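Local coordinates for protein putative surface-anchored fimbrial subunit (PDB 3HR6) that forms the shaft of a Corynebacterium diphtheriae pilus as its major subunit, built of tandem Ig-like modules and probably serving in adhesion, at residues P194-K199 with K262-G267; H10-L15 with L31-G36; V410-E415 with Q426-D431. One frame throughout, in Å; residues are numbered along the deposited sequence.

Contact 1: residues P194-K199 with K262-G267; sequences PAELGK and KQPENG
E196 lies against the backbone and ring of P264 and alongside the aliphatic stem of K262, and this one side chain carries most of the contact between two loops of the middle Ig-like module. The close-packed part is made of carbon more than of charge. The methylene CB of E196 rests 3.4 Å from the carbonyl O of K262, and its CG meets CG of K262 at 3.9 Å. Beyond that point the glutamate crosses the proline at about a right angle. A bend at chi2 (92°) lays the carboxylate along the proline ring, with OE2 of E196 3.5 Å from both CA and CB of P264.

K262 takes the other course. Its chain is extended beyond CG and runs past the turn P194-L197, bringing CE to 3.8 Å from the carbonyl O of A195. The ammonium does not join the glutamate: NZ of K262 stays 6.6 Å from OE2 of E196, too far for a salt bridge, although the opposite charges may still attract weakly.

No direct hydrogen bond links the segments anywhere; on the looser, solvent side a water bridges them. It donates to OE2 of E196 at 2.6 Å and accepts from the backbone N of E265 at 2.9 Å, so the carboxylate reaches the start of the second turn through solvent. E265 and K262 are themselves exposed.

Just outside this packing, the backbone of E196 pairs with T261, and Q263 turns away to hydrogen-bond G366 and Q308 of the following module. E196, from the type I beta turn P194-L197, thus packs on K262 and on P264, which opens the type I turn P264-G267. The loop after strand 187-192 is joined in this way to the one between strands 251-259 and 268-276, an arrangement of neighbouring inter-strand loops in an Ig-like beta-sandwich.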
loop_
_atom_site.group_PDB
_atom_site.type_symbol
_atom_site.label_atom_id
_atom_site.label_comp_id
_atom_site.label_asym_id
_atom_site.label_seq_id
_atom_site.Cartn_x
_atom_site.Cartn_y
_atom_site.Cartn_z
ATOM N N PRO A 194 -7.503 -2.483 -4.907
ATOM C CA PRO A 194 -8.702 -3.208 -4.476
ATOM C C PRO A 194 -9.463 -3.849 -5.637
ATOM O O PRO A 194 -9.403 -3.376 -6.773
ATOM C CB PRO A 194 -9.546 -2.130 -3.786
ATOM C CG PRO A 194 -9.108 -0.858 -4.332
ATOM C CD PRO A 194 -7.631 -1.031 -4.767
ATOM N N ALA A 195 -10.211 -4.913 -5.369
ATOM C CA ALA A 195 -10.881 -5.645 -6.427
ATOM C C ALA A 195 -11.921 -4.882 -7.191
ATOM O O ALA A 195 -12.229 -5.255 -8.294
ATOM C CB ALA A 195 -11.518 -6.922 -5.887
ATOM N N GLU A 196 -12.452 -3.805 -6.625
ATOM C CA GLU A 196 -13.462 -3.030 -7.272
ATOM C C GLU A 196 -12.912 -2.140 -8.406
ATOM O O GLU A 196 -13.689 -1.472 -9.097
ATOM C CB GLU A 196 -14.187 -2.206 -6.232
ATOM C CG GLU A 196 -14.882 -3.108 -5.195
ATOM C CD GLU A 196 -14.046 -3.420 -3.943
ATOM O OE1 GLU A 196 -12.921 -2.958 -3.827
ATOM O OE2 GLU A 196 -14.528 -4.144 -3.008
ATOM N N LEU A 197 -11.593 -2.093 -8.533
ATOM C CA LEU A 197 -10.968 -1.312 -9.603
ATOM C C LEU A 197 -10.546 -2.153 -10.766
ATOM O O LEU A 197 -10.013 -3.279 -10.601
ATOM C CB LEU A 197 -9.734 -0.564 -9.093
ATOM C CG LEU A 197 -9.983 0.323 -7.868
ATOM C CD1 LEU A 197 -8.711 1.145 -7.505
ATOM C CD2 LEU A 197 -11.123 1.284 -8.210
ATOM N N GLY A 198 -10.724 -1.584 -11.941
ATOM C CA GLY A 198 -10.204 -2.181 -13.167
ATOM C C GLY A 198 -8.718 -1.902 -13.310
ATOM O O GLY A 198 -8.090 -1.356 -12.435
ATOM N N LYS A 199 -8.148 -2.275 -14.451
ATOM C CA LYS A 199 -6.736 -2.090 -14.631
ATOM C C LYS A 199 -6.421 -0.606 -14.836
ATOM O O LYS A 199 -7.214 0.117 -15.406
ATOM C CB LYS A 199 -6.236 -2.937 -15.797
ATOM C CG LYS A 199 -6.204 -4.429 -15.431
ATOM C CD LYS A 199 -5.552 -5.249 -16.478
ATOM C CE LYS A 199 -5.784 -6.720 -16.230
ATOM N NZ LYS A 199 -7.167 -7.103 -16.572
ATOM N N LYS A 262 -17.216 -1.301 -9.600
ATOM C CA LYS A 262 -18.329 -1.829 -8.823
ATOM C C LYS A 262 -18.289 -1.329 -7.425
ATOM O O LYS A 262 -17.235 -0.956 -6.904
ATOM C CB LYS A 262 -18.371 -3.344 -8.848
ATOM C CG LYS A 262 -17.176 -4.010 -8.270
ATOM C CD LYS A 262 -17.119 -5.481 -8.691
ATOM C CE LYS A 262 -15.950 -6.215 -8.080
ATOM N NZ LYS A 262 -16.024 -7.700 -8.421
ATOM N N GLN A 263 -19.459 -1.372 -6.796
ATOM C CA GLN A 263 -19.577 -0.913 -5.442
ATOM C C GLN A 263 -18.936 -1.944 -4.516
ATOM O O GLN A 263 -19.294 -3.136 -4.557
ATOM C CB GLN A 263 -21.056 -0.818 -5.074
ATOM C CG GLN A 263 -21.317 -0.494 -3.603
ATOM C CD GLN A 263 -22.790 -0.322 -3.331
ATOM O OE1 GLN A 263 -23.320 0.813 -3.287
ATOM N NE2 GLN A 263 -23.457 -1.426 -3.144
ATOM N N PRO A 264 -18.053 -1.483 -3.619
ATOM C CA PRO A 264 -17.550 -2.410 -2.618
ATOM C C PRO A 264 -18.710 -2.918 -1.765
ATOM O O PRO A 264 -19.563 -2.103 -1.332
ATOM C CB PRO A 264 -16.600 -1.549 -1.779
ATOM C CG PRO A 264 -16.270 -0.443 -2.588
ATOM C CD PRO A 264 -17.470 -0.150 -3.462
ATOM N N GLU A 265 -18.747 -4.210 -1.571
ATOM C CA GLU A 265 -19.839 -4.833 -0.790
ATOM C C GLU A 265 -19.960 -4.276 0.616
ATOM O O GLU A 265 -21.093 -4.186 1.139
ATOM C CB GLU A 265 -19.678 -6.335 -0.762
ATOM C CG GLU A 265 -19.909 -6.938 -2.126
ATOM C CD GLU A 265 -20.076 -8.422 -2.063
ATOM O OE1 GLU A 265 -21.236 -8.881 -2.044
ATOM O OE2 GLU A 265 -19.043 -9.137 -1.987
ATOM N N ASN A 266 -18.837 -3.846 1.199
ATOM C CA ASN A 266 -18.886 -3.307 2.564
ATOM C C ASN A 266 -18.728 -1.805 2.541
ATOM O O ASN A 266 -18.381 -1.211 3.551
ATOM C CB ASN A 266 -17.797 -3.942 3.410
ATOM C CG ASN A 266 -16.413 -3.631 2.911
ATOM O OD1 ASN A 266 -16.240 -2.942 1.899
ATOM N ND2 ASN A 266 -15.389 -4.166 3.609
ATOM N N GLY A 267 -18.911 -1.203 1.362
ATOM C CA GLY A 267 -18.715 0.216 1.148
ATOM C C GLY A 267 -17.313 0.751 1.130
ATOM O O GLY A 267 -17.153 1.909 0.882
HETATM O O HOH W 1 -16.600 -5.660 -2.847
#

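Contact 2: residues H10-L15 with L31-G36; sequences HALMGL and LPKVDG
L12 and K33 face each other in a single beta bridge, and two backbone hydrogen bonds secure it. V34 N donates to A11 O at 2.8 Å, though the N-H is bent from the line (135°), while M13 N reaches P32 O at 2.9 Å and is much straighter (164°). Each acceptor also receives a CA-H...O contact, from K33 and L12 respectively.

Apolar contacts spread outward from the bridge. The L12 side chain crosses that of L31 at about a right angle, CG of L12 lying 3.9 Å from CB of L31. CB of M13 packs on CG2 of V34 at 3.6 Å. The methyls of L31 lie over G14, where a CB would run into CD2 of L31 and also into the preceding carbonyl O; the absence of a side chain lets the leucine come close.

Polar ends play a smaller part. The extended chain of K33 runs alongside H10, bringing NZ of K33 obliquely to 3.6 Å from ND1 of H10; the imidazole itself is hydrogen-bonded to G87 and H136.

The N-terminal module's strand 5-13 thus takes the loop leading to strand 38-44 across one flank, while strand 131-143 pairs with it and stacks Y138 on H10.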
loop_
_atom_site.group_PDB
_atom_site.type_symbol
_atom_site.label_atom_id
_atom_site.label_comp_id
_atom_site.label_asym_id
_atom_site.label_seq_id
_atom_site.Cartn_x
_atom_site.Cartn_y
_atom_site.Cartn_z
ATOM N N HIS A 10 23.073 -7.567 17.183
ATOM C CA HIS A 10 22.258 -6.408 17.520
ATOM C C HIS A 10 22.045 -5.536 16.284
ATOM O O HIS A 10 22.985 -4.965 15.741
ATOM C CB HIS A 10 22.962 -5.598 18.609
ATOM C CG HIS A 10 23.341 -6.387 19.818
ATOM N ND1 HIS A 10 22.430 -6.737 20.793
ATOM C CD2 HIS A 10 24.523 -6.922 20.199
ATOM C CE1 HIS A 10 23.047 -7.422 21.739
ATOM N NE2 HIS A 10 24.316 -7.552 21.401
ATOM N N ALA A 11 20.798 -5.379 15.868
ATOM C CA ALA A 11 20.478 -4.679 14.662
ATOM C C ALA A 11 20.269 -3.224 14.991
ATOM O O ALA A 11 19.286 -2.870 15.619
ATOM C CB ALA A 11 19.209 -5.275 14.055
ATOM N N LEU A 12 21.217 -2.383 14.598
ATOM C CA LEU A 12 21.166 -0.956 14.906
ATOM C C LEU A 12 20.582 -0.154 13.761
ATOM O O LEU A 12 20.958 -0.359 12.591
ATOM C CB LEU A 12 22.590 -0.468 15.169
ATOM C CG LEU A 12 23.041 -0.625 16.612
ATOM C CD1 LEU A 12 22.628 -1.925 17.283
ATOM C CD2 LEU A 12 24.529 -0.291 16.747
ATOM N N MET A 13 19.680 0.766 14.074
ATOM C CA MET A 13 19.154 1.699 13.083
ATOM C C MET A 13 20.000 2.968 13.066
ATOM O O MET A 13 20.045 3.702 14.065
ATOM C CB MET A 13 17.696 2.048 13.416
ATOM C CG MET A 13 17.132 3.146 12.545
ATOM S SD MET A 13 15.377 3.397 12.745
ATOM C CE MET A 13 15.299 3.826 14.500
ATOM N N GLY A 14 20.648 3.261 11.942
ATOM C CA GLY A 14 21.439 4.492 11.827
ATOM C C GLY A 14 22.497 4.362 10.762
ATOM O O GLY A 14 22.576 3.327 10.089
ATOM N N LEU A 15 23.287 5.422 10.606
ATOM C CA LEU A 15 24.303 5.488 9.569
ATOM C C LEU A 15 25.691 5.192 10.152
ATOM O O LEU A 15 26.054 5.743 11.182
ATOM C CB LEU A 15 24.256 6.864 8.912
ATOM C CG LEU A 15 23.003 7.073 8.065
ATOM C CD1 LEU A 15 22.791 8.571 7.723
ATOM C CD2 LEU A 15 23.035 6.204 6.827
ATOM N N LEU A 31 23.513 3.585 18.910
ATOM C CA LEU A 31 22.354 3.662 18.064
ATOM C C LEU A 31 21.257 2.747 18.583
ATOM O O LEU A 31 21.536 1.759 19.266
ATOM C CB LEU A 31 22.690 3.259 16.629
ATOM C CG LEU A 31 23.568 4.259 15.865
ATOM C CD1 LEU A 31 24.013 3.579 14.552
ATOM C CD2 LEU A 31 22.858 5.567 15.585
ATOM N N PRO A 32 20.006 3.079 18.268
ATOM C CA PRO A 32 18.887 2.254 18.733
ATOM C C PRO A 32 18.913 0.850 18.173
ATOM O O PRO A 32 19.172 0.673 16.964
ATOM C CB PRO A 32 17.672 3.008 18.176
ATOM C CG PRO A 32 18.224 3.871 17.101
ATOM C CD PRO A 32 19.513 4.270 17.548
ATOM N N LYS A 33 18.676 -0.147 19.028
ATOM C CA LYS A 33 18.524 -1.534 18.570
ATOM C C LYS A 33 17.086 -1.717 18.089
ATOM O O LYS A 33 16.165 -1.022 18.549
ATOM C CB LYS A 33 18.864 -2.547 19.668
ATOM C CG LYS A 33 20.295 -2.452 20.176
ATOM C CD LYS A 33 20.546 -3.426 21.279
ATOM C CE LYS A 33 21.908 -3.247 21.935
ATOM N NZ LYS A 33 21.955 -4.090 23.132
ATOM N N VAL A 34 16.891 -2.602 17.132
ATOM C CA VAL A 34 15.592 -2.773 16.508
ATOM C C VAL A 34 15.182 -4.236 16.625
ATOM O O VAL A 34 15.998 -5.152 16.445
ATOM C CB VAL A 34 15.661 -2.342 15.035
ATOM C CG1 VAL A 34 14.313 -2.571 14.289
ATOM C CG2 VAL A 34 16.116 -0.866 14.931
ATOM N N ASP A 35 13.922 -4.471 16.973
ATOM C CA ASP A 35 13.413 -5.834 16.991
ATOM C C ASP A 35 12.811 -6.229 15.654
ATOM O O ASP A 35 12.517 -5.388 14.826
ATOM C CB ASP A 35 12.423 -6.003 18.149
ATOM C CG ASP A 35 13.119 -6.041 19.483
ATOM O OD1 ASP A 35 14.299 -6.456 19.562
ATOM O OD2 ASP A 35 12.485 -5.674 20.477
ATOM N N GLY A 36 12.711 -7.544 15.445
ATOM C CA GLY A 36 12.101 -8.095 14.254
ATOM C C GLY A 36 13.000 -8.076 13.042
ATOM O O GLY A 36 12.533 -8.261 11.932
#

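Contact 3: residues V410-E415 with Q426-D431; sequences VIVKLE and QKVKID
V412 and V428 each set CG1 anti to the backbone N, which leaves CG2 anti to the carbonyl carbon in both, where the two CG2 methyls meet. Q426 likewise has its CG anti to the backbone N before bending at chi2 (60°), and these torsions turn V428 and Q426 toward V412 and K413, and V412 toward them. The setting is a beta-sandwich of the C-terminal Ig-like module, in which the two strands, belonging to different sheets, run nearly antiparallel at 163°, their axes approaching to 8.9 Å.

The packing between the sheets is almost wholly apolar. CG2 of V412 meets CG2 of V428 at 3.6 Å as the two side chains pass at a slant, and CG1 of V412 presses on CG of Q426 at the same distance. Farther along, V410 and V428 slide past each other in opposite directions with their CG1 atoms 4.0 Å apart, and CD1 of I430 makes a looser contact with CG2 of V410. At the other end CD1 of L414 approaches CB of Q426 at 4.0 Å.

I309 of strand 302-315 also packs on V412, L414 and V428, while L394 covers V412 from strand 391-398. There is one polar link: K413 O lies close to the amide plane of Q426, and NE2 of Q426, approaching in the carbonyl plane, donates to it at 3.1 Å with an N-H...O angle of 164°.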
loop_
_atom_site.group_PDB
_atom_site.type_symbol
_atom_site.label_atom_id
_atom_site.label_comp_id
_atom_site.label_asym_id
_atom_site.label_seq_id
_atom_site.Cartn_x
_atom_site.Cartn_y
_atom_site.Cartn_z
ATOM N N VAL A 410 -37.021 14.928 -3.097
ATOM C CA VAL A 410 -37.142 14.140 -1.871
ATOM C C VAL A 410 -35.737 14.039 -1.268
ATOM O O VAL A 410 -34.860 13.405 -1.872
ATOM C CB VAL A 410 -37.684 12.715 -2.162
ATOM C CG1 VAL A 410 -37.789 11.906 -0.894
ATOM C CG2 VAL A 410 -39.046 12.761 -2.846
ATOM N N ILE A 411 -35.539 14.653 -0.098
ATOM C CA ILE A 411 -34.215 14.684 0.530
ATOM C C ILE A 411 -33.889 13.260 0.943
ATOM O O ILE A 411 -34.750 12.543 1.463
ATOM C CB ILE A 411 -34.134 15.626 1.752
ATOM C CG1 ILE A 411 -34.485 17.064 1.351
ATOM C CG2 ILE A 411 -32.712 15.580 2.357
ATOM C CD1 ILE A 411 -33.776 17.526 0.102
ATOM N N VAL A 412 -32.682 12.830 0.624
ATOM C CA VAL A 412 -32.192 11.538 1.037
ATOM C C VAL A 412 -30.879 11.769 1.771
ATOM O O VAL A 412 -29.922 12.268 1.181
ATOM C CB VAL A 412 -32.029 10.584 -0.159
ATOM C CG1 VAL A 412 -31.455 9.231 0.280
ATOM C CG2 VAL A 412 -33.367 10.415 -0.896
ATOM N N LYS A 413 -30.860 11.450 3.060
ATOM C CA LYS A 413 -29.679 11.583 3.925
ATOM C C LYS A 413 -28.738 10.414 3.659
ATOM O O LYS A 413 -29.076 9.265 3.974
ATOM C CB LYS A 413 -30.092 11.581 5.407
ATOM C CG LYS A 413 -30.930 12.794 5.857
ATOM C CD LYS A 413 -31.578 12.593 7.233
ATOM C CE LYS A 413 -31.761 13.916 8.006
ATOM N NZ LYS A 413 -32.553 13.780 9.277
ATOM N N LEU A 414 -27.599 10.696 3.047
ATOM C CA LEU A 414 -26.617 9.690 2.716
ATOM C C LEU A 414 -25.257 10.318 2.822
ATOM O O LEU A 414 -24.877 11.096 1.968
ATOM C CB LEU A 414 -26.859 9.188 1.290
ATOM C CG LEU A 414 -26.122 7.881 1.035
ATOM C CD1 LEU A 414 -26.916 6.694 1.659
ATOM C CD2 LEU A 414 -25.860 7.731 -0.442
ATOM N N GLU A 415 -24.518 9.971 3.867
ATOM C CA GLU A 415 -23.216 10.576 4.094
ATOM C C GLU A 415 -22.349 9.613 4.887
ATOM O O GLU A 415 -22.845 8.684 5.556
ATOM C CB GLU A 415 -23.348 11.923 4.803
ATOM C CG GLU A 415 -23.773 11.822 6.216
ATOM C CD GLU A 415 -23.874 13.181 6.888
ATOM O OE1 GLU A 415 -24.421 14.135 6.264
ATOM O OE2 GLU A 415 -23.425 13.264 8.061
ATOM N N GLN A 426 -29.566 4.133 2.546
ATOM C CA GLN A 426 -30.817 4.758 2.936
ATOM C C GLN A 426 -31.920 4.126 2.106
ATOM O O GLN A 426 -31.759 4.016 0.900
ATOM C CB GLN A 426 -30.740 6.262 2.661
ATOM C CG GLN A 426 -31.913 7.059 3.155
ATOM C CD GLN A 426 -32.085 6.922 4.655
ATOM O OE1 GLN A 426 -33.057 6.349 5.114
ATOM N NE2 GLN A 426 -31.114 7.390 5.407
ATOM N N LYS A 427 -33.003 3.719 2.761
ATOM C CA LYS A 427 -34.205 3.253 2.096
ATOM C C LYS A 427 -35.169 4.423 2.028
ATOM O O LYS A 427 -35.427 5.049 3.037
ATOM C CB LYS A 427 -34.817 2.101 2.902
ATOM C CG LYS A 427 -36.043 1.447 2.295
ATOM C CD LYS A 427 -36.756 0.604 3.322
ATOM C CE LYS A 427 -35.992 -0.666 3.663
ATOM N NZ LYS A 427 -36.780 -1.509 4.611
ATOM N N VAL A 428 -35.724 4.696 0.848
ATOM C CA VAL A 428 -36.612 5.822 0.641
ATOM C C VAL A 428 -37.956 5.271 0.166
ATOM O O VAL A 428 -38.067 4.810 -0.952
ATOM C CB VAL A 428 -36.021 6.767 -0.405
ATOM C CG1 VAL A 428 -36.889 8.015 -0.557
ATOM C CG2 VAL A 428 -34.575 7.119 0.006
ATOM N N LYS A 429 -38.942 5.307 1.049
ATOM C CA LYS A 429 -40.296 4.852 0.708
ATOM C C LYS A 429 -41.079 5.985 0.086
ATOM O O LYS A 429 -41.254 7.050 0.727
ATOM C CB LYS A 429 -41.018 4.375 1.956
ATOM C CG LYS A 429 -40.310 3.221 2.592
ATOM C CD LYS A 429 -41.222 2.560 3.591
ATOM C CE LYS A 429 -40.506 1.411 4.281
ATOM N NZ LYS A 429 -40.290 0.271 3.334
ATOM N N ILE A 430 -41.594 5.748 -1.125
ATOM C CA ILE A 430 -42.311 6.788 -1.863
ATOM C C ILE A 430 -43.620 6.205 -2.355
ATOM O O ILE A 430 -43.639 5.200 -3.057
ATOM C CB ILE A 430 -41.472 7.311 -3.043
ATOM C CG1 ILE A 430 -40.162 7.911 -2.536
ATOM C CG2 ILE A 430 -42.217 8.378 -3.828
ATOM C CD1 ILE A 430 -39.283 8.362 -3.640
ATOM N N ASP A 431 -44.700 6.858 -1.968
ATOM C CA ASP A 431 -46.039 6.442 -2.364
ATOM C C ASP A 431 -46.546 7.470 -3.353
ATOM O O ASP A 431 -46.637 8.666 -3.034
ATOM C CB ASP A 431 -46.944 6.354 -1.152
ATOM C CG ASP A 431 -48.308 5.771 -1.481
ATOM O OD1 ASP A 431 -48.403 4.846 -2.307
ATOM O OD2 ASP A 431 -49.291 6.254 -0.903
#

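The three contacts follow one another along the chain, with contacts 1 and 3 on the same side of its centre and contact 2 opposite. Contact 1 is a surface meeting of two loops; contacts 2 and 3 are partly buried. No strand is common to any two of them, but they illustrate how place sets chemistry. Between loops, a carboxylate packs through its carbons and reaches across by water. Where a loop joins a strand edge, two main-chain hydrogen bonds are joined by apolar packing. Between facing sheets, branched side chains do the work, with a single side-chain-to-backbone hydrogen bond from a glutamine. Contacts 1 and 3 come within about 8 Å at their nearest atoms, whereas contacts 2 and 3 stay about 39 Å apart.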